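Local coordinates for protein dual oxidase maturation factor 1 (PDB 7D3F) that may be required for the maturation of the dual oxidase DUOX1 and its transport from the endoplasmic reticulum to the plasma membrane, at residues S60-F72 against S181-N195. Sequence-based numbering, arbitrary orientation.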
ATOM      1  N   SER B  60      12.345  -8.008  26.637  1.00 74.04           N
ATOM      2  CA  SER B  60      11.275  -7.783  25.677  1.00 71.13           C
ATOM      3  C   SER B  60      11.857  -7.374  24.339  1.00 72.52           C
ATOM      4  O   SER B  60      11.640  -8.047  23.320  1.00 74.49           O
ATOM      5  CB  SER B  60      10.314  -6.712  26.199  1.00 73.90           C
ATOM      6  OG  SER B  60       9.272  -6.464  25.272  1.00 74.72           O
ATOM      7  N   LEU B  61      12.703  -6.340  24.351  1.00 74.86           N
ATOM      8  CA  LEU B  61      13.256  -5.851  23.098  1.00 68.49           C
ATOM      9  C   LEU B  61      13.974  -6.975  22.377  1.00 70.64           C
ATOM     10  O   LEU B  61      13.666  -7.279  21.216  1.00 74.21           O
ATOM     11  CB  LEU B  61      14.191  -4.669  23.353  1.00 66.76           C
ATOM     12  CG  LEU B  61      13.504  -3.352  23.717  1.00 71.48           C
ATOM     13  CD1 LEU B  61      14.516  -2.223  23.840  1.00 74.63           C
ATOM     14  CD2 LEU B  61      12.440  -3.012  22.687  1.00 67.62           C
ATOM     15  N   PHE B  62      14.848  -7.684  23.102  1.00 71.26           N
ATOM     16  CA  PHE B  62      15.603  -8.764  22.485  1.00 70.29           C
ATOM     17  C   PHE B  62      14.654  -9.725  21.797  1.00 72.73           C
ATOM     18  O   PHE B  62      14.761  -9.957  20.585  1.00 78.21           O
ATOM     19  CB  PHE B  62      16.449  -9.487  23.535  1.00 72.21           C
ATOM     20  CG  PHE B  62      17.179 -10.688  23.002  1.00 80.36           C
ATOM     21  CD1 PHE B  62      16.769 -11.968  23.333  1.00 82.50           C
ATOM     22  CD2 PHE B  62      18.270 -10.536  22.162  1.00 83.13           C
ATOM     23  CE1 PHE B  62      17.439 -13.077  22.844  1.00 83.95           C
ATOM     24  CE2 PHE B  62      18.944 -11.641  21.668  1.00 84.40           C
ATOM     25  CZ  PHE B  62      18.528 -12.913  22.009  1.00 86.49           C
ATOM     26  N   ILE B  63      13.638 -10.186  22.536  1.00 70.61           N
ATOM     27  CA  ILE B  63      12.688 -11.145  21.980  1.00 64.09           C
ATOM     28  C   ILE B  63      12.141 -10.612  20.666  1.00 66.26           C
ATOM     29  O   ILE B  63      12.319 -11.224  19.603  1.00 72.85           O
ATOM     30  CB  ILE B  63      11.560 -11.439  22.983  1.00 63.78           C
ATOM     31  CG1 ILE B  63      12.115 -12.154  24.217  1.00 67.68           C
ATOM     32  CG2 ILE B  63      10.465 -12.266  22.320  1.00 63.21           C
ATOM     33  CD1 ILE B  63      11.087 -12.368  25.308  1.00 72.30           C
ATOM     34  N   GLY B  64      11.574  -9.401  20.712  1.00 64.76           N
ATOM     35  CA  GLY B  64      11.016  -8.818  19.505  1.00 57.30           C
ATOM     36  C   GLY B  64      12.027  -8.804  18.386  1.00 60.73           C
ATOM     37  O   GLY B  64      11.810  -9.410  17.328  1.00 67.85           O
ATOM     38  N   ALA B  65      13.203  -8.227  18.658  1.00 63.79           N
ATOM     39  CA  ALA B  65      14.229  -8.145  17.632  1.00 60.91           C
ATOM     40  C   ALA B  65      14.512  -9.526  17.077  1.00 62.62           C
ATOM     41  O   ALA B  65      14.410  -9.755  15.862  1.00 69.11           O
ATOM     42  CB  ALA B  65      15.501  -7.518  18.201  1.00 61.30           C
ATOM     43  N   ALA B  66      14.754 -10.485  17.976  1.00 63.57           N
ATOM     44  CA  ALA B  66      15.095 -11.830  17.541  1.00 62.76           C
ATOM     45  C   ALA B  66      14.051 -12.336  16.563  1.00 63.65           C
ATOM     46  O   ALA B  66      14.376 -12.685  15.419  1.00 71.76           O
ATOM     47  CB  ALA B  66      15.211 -12.763  18.748  1.00 66.27           C
ATOM     48  N   ILE B  67      12.776 -12.258  16.958  1.00 58.44           N
ATOM     49  CA  ILE B  67      11.707 -12.769  16.105  1.00 53.84           C
ATOM     50  C   ILE B  67      11.818 -12.141  14.725  1.00 60.49           C
ATOM     51  O   ILE B  67      11.997 -12.835  13.715  1.00 68.23           O
ATOM     52  CB  ILE B  67      10.331 -12.505  16.739  1.00 54.94           C
ATOM     53  CG1 ILE B  67      10.188 -13.279  18.051  1.00 61.21           C
ATOM     54  CG2 ILE B  67       9.216 -12.878  15.772  1.00 50.88           C
ATOM     55  CD1 ILE B  67       8.845 -13.087  18.734  1.00 63.51           C
ATOM     56  N   LEU B  68      11.829 -10.806  14.684  1.00 59.55           N
ATOM     57  CA  LEU B  68      11.883 -10.123  13.400  1.00 55.06           C
ATOM     58  C   LEU B  68      13.121 -10.546  12.627  1.00 57.58           C
ATOM     59  O   LEU B  68      13.033 -10.947  11.460  1.00 66.30           O
ATOM     60  CB  LEU B  68      11.850  -8.610  13.602  1.00 62.07           C
ATOM     61  CG  LEU B  68      10.483  -8.018  13.952  1.00 62.83           C
ATOM     62  CD1 LEU B  68      10.562  -6.504  14.064  1.00 62.57           C
ATOM     63  CD2 LEU B  68       9.443  -8.430  12.920  1.00 60.96           C
ATOM     64  N   ALA B  69      14.278 -10.538  13.293  1.00 55.80           N
ATOM     65  CA  ALA B  69      15.504 -10.934  12.614  1.00 53.59           C
ATOM     66  C   ALA B  69      15.384 -12.362  12.110  1.00 61.62           C
ATOM     67  O   ALA B  69      15.668 -12.649  10.939  1.00 69.00           O
ATOM     68  CB  ALA B  69      16.699 -10.783  13.553  1.00 55.09           C
ATOM     69  N   VAL B  70      14.886 -13.258  12.965  1.00 59.64           N
ATOM     70  CA  VAL B  70      14.781 -14.658  12.577  1.00 48.66           C
ATOM     71  C   VAL B  70      13.776 -14.815  11.446  1.00 51.80           C
ATOM     72  O   VAL B  70      13.899 -15.724  10.614  1.00 60.22           O
ATOM     73  CB  VAL B  70      14.436 -15.510  13.813  1.00 50.65           C
ATOM     74  CG1 VAL B  70      13.326 -16.494  13.514  1.00 51.73           C
ATOM     75  CG2 VAL B  70      15.681 -16.233  14.315  1.00 57.08           C
ATOM     76  N   ASN B  71      12.795 -13.913  11.362  1.00 54.39           N
ATOM     77  CA  ASN B  71      11.835 -13.994  10.269  1.00 54.50           C
ATOM     78  C   ASN B  71      12.437 -13.506   8.958  1.00 61.83           C
ATOM     79  O   ASN B  71      12.015 -13.949   7.882  1.00 68.99           O
ATOM     80  CB  ASN B  71      10.573 -13.202  10.608  1.00 53.96           C
ATOM     81  CG  ASN B  71       9.524 -13.275   9.512  1.00 61.61           C
ATOM     82  OD1 ASN B  71       8.811 -14.272   9.382  1.00 66.69           O
ATOM     83  ND2 ASN B  71       9.422 -12.214   8.723  1.00 70.11           N
ATOM     84  N   PHE B  72      13.420 -12.607   9.019  1.00 59.78           N
ATOM     85  CA  PHE B  72      13.982 -12.019   7.813  1.00 51.18           C
ATOM     86  C   PHE B  72      15.386 -12.507   7.483  1.00 56.82           C
ATOM     87  O   PHE B  72      15.888 -12.201   6.395  1.00 64.00           O
ATOM     88  CB  PHE B  72      13.993 -10.486   7.923  1.00 56.52           C
ATOM     89  CG  PHE B  72      12.626  -9.865   7.873  1.00 59.12           C
ATOM     90  CD1 PHE B  72      11.910  -9.830   6.688  1.00 61.17           C
ATOM     91  CD2 PHE B  72      12.060  -9.310   9.007  1.00 63.16           C
ATOM     92  CE1 PHE B  72      10.653  -9.256   6.637  1.00 64.47           C
ATOM     93  CE2 PHE B  72      10.804  -8.735   8.963  1.00 66.09           C
ATOM     94  CZ  PHE B  72      10.100  -8.708   7.777  1.00 68.38           C
ATOM     95  N   SER B 181       7.326 -18.521   8.393  1.00 52.61           N
ATOM     96  CA  SER B 181       7.180 -17.071   8.448  1.00 53.39           C
ATOM     97  C   SER B 181       5.815 -16.677   8.993  1.00 57.97           C
ATOM     98  O   SER B 181       5.698 -15.712   9.756  1.00 64.52           O
ATOM     99  CB  SER B 181       7.399 -16.469   7.062  1.00 54.80           C
ATOM    100  OG  SER B 181       7.136 -15.076   7.063  1.00 68.85           O
ATOM    101  N   ALA B 182       4.765 -17.405   8.602  1.00 55.14           N
ATOM    102  CA  ALA B 182       3.437 -17.124   9.141  1.00 51.54           C
ATOM    103  C   ALA B 182       3.402 -17.331  10.653  1.00 56.73           C
ATOM    104  O   ALA B 182       2.874 -16.494  11.398  1.00 64.45           O
ATOM    105  CB  ALA B 182       2.395 -18.003   8.449  1.00 54.27           C
ATOM    106  N   MET B 183       3.980 -18.439  11.124  1.00 56.71           N
ATOM    107  CA  MET B 183       4.015 -18.699  12.561  1.00 54.17           C
ATOM    108  C   MET B 183       4.853 -17.658  13.295  1.00 55.38           C
ATOM    109  O   MET B 183       4.513 -17.253  14.412  1.00 64.38           O
ATOM    110  CB  MET B 183       4.543 -20.108  12.825  1.00 58.89           C
ATOM    111  CG  MET B 183       3.532 -21.209  12.531  1.00 59.35           C
ATOM    112  SD  MET B 183       4.224 -22.866  12.687  1.00 99.20           S
ATOM    113  CE  MET B 183       2.742 -23.867  12.609  1.00 82.01           C
ATOM    114  N   LEU B 184       5.950 -17.208  12.682  1.00 56.22           N
ATOM    115  CA  LEU B 184       6.780 -16.185  13.314  1.00 52.95           C
ATOM    116  C   LEU B 184       6.062 -14.843  13.373  1.00 58.15           C
ATOM    117  O   LEU B 184       6.218 -14.095  14.344  1.00 67.88           O
ATOM    118  CB  LEU B 184       8.109 -16.058  12.573  1.00 52.84           C
ATOM    119  CG  LEU B 184       9.071 -17.226  12.783  1.00 52.52           C
ATOM    120  CD1 LEU B 184      10.268 -17.090  11.869  1.00 54.46           C
ATOM    121  CD2 LEU B 184       9.509 -17.306  14.238  1.00 53.24           C
ATOM    122  N   TRP B 185       5.281 -14.511  12.343  1.00 60.74           N
ATOM    123  CA  TRP B 185       4.476 -13.295  12.400  1.00 58.30           C
ATOM    124  C   TRP B 185       3.412 -13.390  13.487  1.00 61.88           C
ATOM    125  O   TRP B 185       3.141 -12.407  14.190  1.00 68.90           O
ATOM    126  CB  TRP B 185       3.836 -13.015  11.040  1.00 59.65           C
ATOM    127  CG  TRP B 185       4.749 -12.306  10.089  1.00 62.36           C
ATOM    128  CD1 TRP B 185       5.219 -12.776   8.897  1.00 64.52           C
ATOM    129  CD2 TRP B 185       5.312 -11.000  10.256  1.00 66.85           C
ATOM    130  NE1 TRP B 185       6.035 -11.840   8.308  1.00 69.90           N
ATOM    131  CE2 TRP B 185       6.109 -10.740   9.122  1.00 71.13           C
ATOM    132  CE3 TRP B 185       5.218 -10.022  11.251  1.00 65.17           C
ATOM    133  CZ2 TRP B 185       6.807  -9.545   8.959  1.00 68.77           C
ATOM    134  CZ3 TRP B 185       5.911  -8.837  11.087  1.00 66.59           C
ATOM    135  CH2 TRP B 185       6.695  -8.609   9.950  1.00 66.22           C
ATOM    136  N   VAL B 186       2.796 -14.565  13.637  1.00 62.87           N
ATOM    137  CA  VAL B 186       1.847 -14.760  14.732  1.00 59.19           C
ATOM    138  C   VAL B 186       2.547 -14.588  16.076  1.00 62.10           C
ATOM    139  O   VAL B 186       2.002 -13.979  17.005  1.00 71.61           O
ATOM    140  CB  VAL B 186       1.166 -16.137  14.617  1.00 57.16           C
ATOM    141  CG1 VAL B 186       0.274 -16.387  15.820  1.00 58.07           C
ATOM    142  CG2 VAL B 186       0.358 -16.221  13.333  1.00 60.82           C
ATOM    143  N   ALA B 187       3.765 -15.121  16.198  1.00 58.61           N
ATOM    144  CA  ALA B 187       4.529 -14.968  17.433  1.00 54.81           C
ATOM    145  C   ALA B 187       4.863 -13.506  17.705  1.00 57.61           C
ATOM    146  O   ALA B 187       4.831 -13.059  18.855  1.00 70.09           O
ATOM    147  CB  ALA B 187       5.804 -15.807  17.370  1.00 51.96           C
ATOM    148  N   PHE B 188       5.201 -12.749  16.660  1.00 59.54           N
ATOM    149  CA  PHE B 188       5.484 -11.326  16.829  1.00 59.73           C
ATOM    150  C   PHE B 188       4.240 -10.562  17.272  1.00 67.19           C
ATOM    151  O   PHE B 188       4.319  -9.672  18.131  1.00 74.18           O
ATOM    152  CB  PHE B 188       6.039 -10.747  15.528  1.00 56.76           C
ATOM    153  CG  PHE B 188       6.333  -9.274  15.592  1.00 58.62           C
ATOM    154  CD1 PHE B 188       7.473  -8.808  16.224  1.00 59.50           C
ATOM    155  CD2 PHE B 188       5.472  -8.357  15.012  1.00 55.79           C
ATOM    156  CE1 PHE B 188       7.747  -7.454  16.283  1.00 57.37           C
ATOM    157  CE2 PHE B 188       5.741  -7.002  15.066  1.00 58.01           C
ATOM    158  CZ  PHE B 188       6.879  -6.551  15.703  1.00 55.38           C
ATOM    159  N   LEU B 189       3.083 -10.891  16.694  1.00 64.59           N
ATOM    160  CA  LEU B 189       1.837 -10.268  17.132  1.00 58.82           C
ATOM    161  C   LEU B 189       1.535 -10.609  18.586  1.00 63.18           C
ATOM    162  O   LEU B 189       1.092  -9.749  19.360  1.00 73.32           O
ATOM    163  CB  LEU B 189       0.687 -10.701  16.223  1.00 65.53           C
ATOM    164  CG  LEU B 189      -0.705 -10.169  16.572  1.00 72.54           C
ATOM    165  CD1 LEU B 189      -1.347  -9.515  15.360  1.00 72.69           C
ATOM    166  CD2 LEU B 189      -1.587 -11.287  17.110  1.00 69.68           C
ATOM    167  N   CYS B 190       1.771 -11.864  18.977  1.00 65.48           N
ATOM    168  CA  CYS B 190       1.570 -12.256  20.368  1.00 66.06           C
ATOM    169  C   CYS B 190       2.543 -11.532  21.290  1.00 65.99           C
ATOM    170  O   CYS B 190       2.194 -11.195  22.425  1.00 75.74           O
ATOM    171  CB  CYS B 190       1.711 -13.772  20.514  1.00 65.55           C
ATOM    172  SG  CYS B 190       0.412 -14.726  19.695  1.00 93.48           S
ATOM    173  N   TRP B 191       3.771 -11.291  20.824  1.00 64.15           N
ATOM    174  CA  TRP B 191       4.730 -10.517  21.607  1.00 63.59           C
ATOM    175  C   TRP B 191       4.253  -9.083  21.799  1.00 69.75           C
ATOM    176  O   TRP B 191       4.362  -8.524  22.897  1.00 73.72           O
ATOM    177  CB  TRP B 191       6.100 -10.543  20.927  1.00 62.53           C
ATOM    178  CG  TRP B 191       7.095  -9.583  21.512  1.00 60.97           C
ATOM    179  CD1 TRP B 191       7.843  -9.763  22.638  1.00 64.71           C
ATOM    180  CD2 TRP B 191       7.458  -8.297  20.990  1.00 60.76           C
ATOM    181  NE1 TRP B 191       8.645  -8.668  22.855  1.00 64.57           N
ATOM    182  CE2 TRP B 191       8.427  -7.755  21.857  1.00 61.79           C
ATOM    183  CE3 TRP B 191       7.056  -7.552  19.878  1.00 62.55           C
ATOM    184  CZ2 TRP B 191       9.001  -6.502  21.645  1.00 63.86           C
ATOM    185  CZ3 TRP B 191       7.627  -6.309  19.669  1.00 59.01           C
ATOM    186  CH2 TRP B 191       8.588  -5.796  20.549  1.00 58.48           C
ATOM    187  N   LEU B 192       3.723  -8.473  20.736  1.00 70.29           N
ATOM    188  CA  LEU B 192       3.161  -7.128  20.854  1.00 67.71           C
ATOM    189  C   LEU B 192       2.018  -7.103  21.862  1.00 72.74           C
ATOM    190  O   LEU B 192       1.944  -6.213  22.719  1.00 79.07           O
ATOM    191  CB  LEU B 192       2.678  -6.637  19.489  1.00 62.03           C
ATOM    192  CG  LEU B 192       3.717  -6.192  18.461  1.00 62.30           C
ATOM    193  CD1 LEU B 192       3.045  -5.920  17.125  1.00 61.24           C
ATOM    194  CD2 LEU B 192       4.450  -4.955  18.949  1.00 66.47           C
ATOM    195  N   LEU B 193       1.118  -8.086  21.775  1.00 71.24           N
ATOM    196  CA  LEU B 193      -0.013  -8.135  22.696  1.00 69.72           C
ATOM    197  C   LEU B 193       0.445  -8.370  24.132  1.00 75.69           C
ATOM    198  O   LEU B 193      -0.118  -7.792  25.068  1.00 86.65           O
ATOM    199  CB  LEU B 193      -1.002  -9.213  22.255  1.00 71.27           C
ATOM    200  CG  LEU B 193      -1.749  -8.899  20.955  1.00 78.78           C
ATOM    201  CD1 LEU B 193      -2.764  -9.983  20.633  1.00 80.33           C
ATOM    202  CD2 LEU B 193      -2.422  -7.536  21.041  1.00 81.24           C
ATOM    203  N   ALA B 194       1.457  -9.219  24.326  1.00 71.90           N
ATOM    204  CA  ALA B 194       1.990  -9.451  25.665  1.00 73.37           C
ATOM    205  C   ALA B 194       2.608  -8.183  26.237  1.00 77.52           C
ATOM    206  O   ALA B 194       2.408  -7.865  27.415  1.00 88.18           O
ATOM    207  CB  ALA B 194       3.019 -10.580  25.633  1.00 72.81           C
ATOM    208  N   ASN B 195       3.363  -7.447  25.420  1.00 75.85           N
ATOM    209  CA  ASN B 195       3.932  -6.186  25.883  1.00 79.01           C
ATOM    210  C   ASN B 195       2.839  -5.191  26.247  1.00 84.94           C
ATOM    211  O   ASN B 195       2.959  -4.461  27.238  1.00 89.10           O
ATOM    212  CB  ASN B 195       4.858  -5.601  24.818  1.00 79.21           C
ATOM    213  CG  ASN B 195       6.297  -6.038  24.994  1.00 82.85           C
ATOM    214  OD1 ASN B 195       7.120  -5.298  25.535  1.00 87.99           O
ATOM    215  ND2 ASN B 195       6.608  -7.249  24.547  1.00 81.36           N
TER
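Ser181 OG donates a hydrogen bond to Asn71 OD1 at 3.0 Å. It arrives in the carbonyl plane on a lone pair of the amide. Asn71 CG lies anti to the backbone N (chi1 -179°), which sends the amide across to the other helix. Asn71 CG lies over one face of the Trp185 indole, toward its rim, with the amide plane tilted 66° from the ring.

At the other end, Trp191 NE1 makes two weak, bent hydrogen bonds to Ser60, one to O at 3.1 Å and one to OG at 3.3 Å. Ser60 OG also bonds to Asn195 OD1, though the modelled distance is doubtfully short. Asn195 ND2 in turn donates to Trp191 O at 3.1 Å, which ties the Asn195 amide back to its own helix.

Between these ends the packing is apolar. The Trp191 ring lies flat on Gly64, whose CA is 3.7 Å from the centroid of the six-membered ring, a CH-pi contact. Ile67 is a knob among Leu184, Ala187, Phe188 and Trp191. Leu68 CD2 rests over a face of the Phe188 ring, 4.0 Å from its centroid.

Segments 60-72 and 181-195, on helices 50-72 and 169-199, run antiparallel, with a crossing angle of -163°. Helix 249-274 touches Ile63 and Val70. The bare backbone at Gly64 admits the indole, and the polar groups near both ends probably help set the register of this predicted transmembrane helix pair.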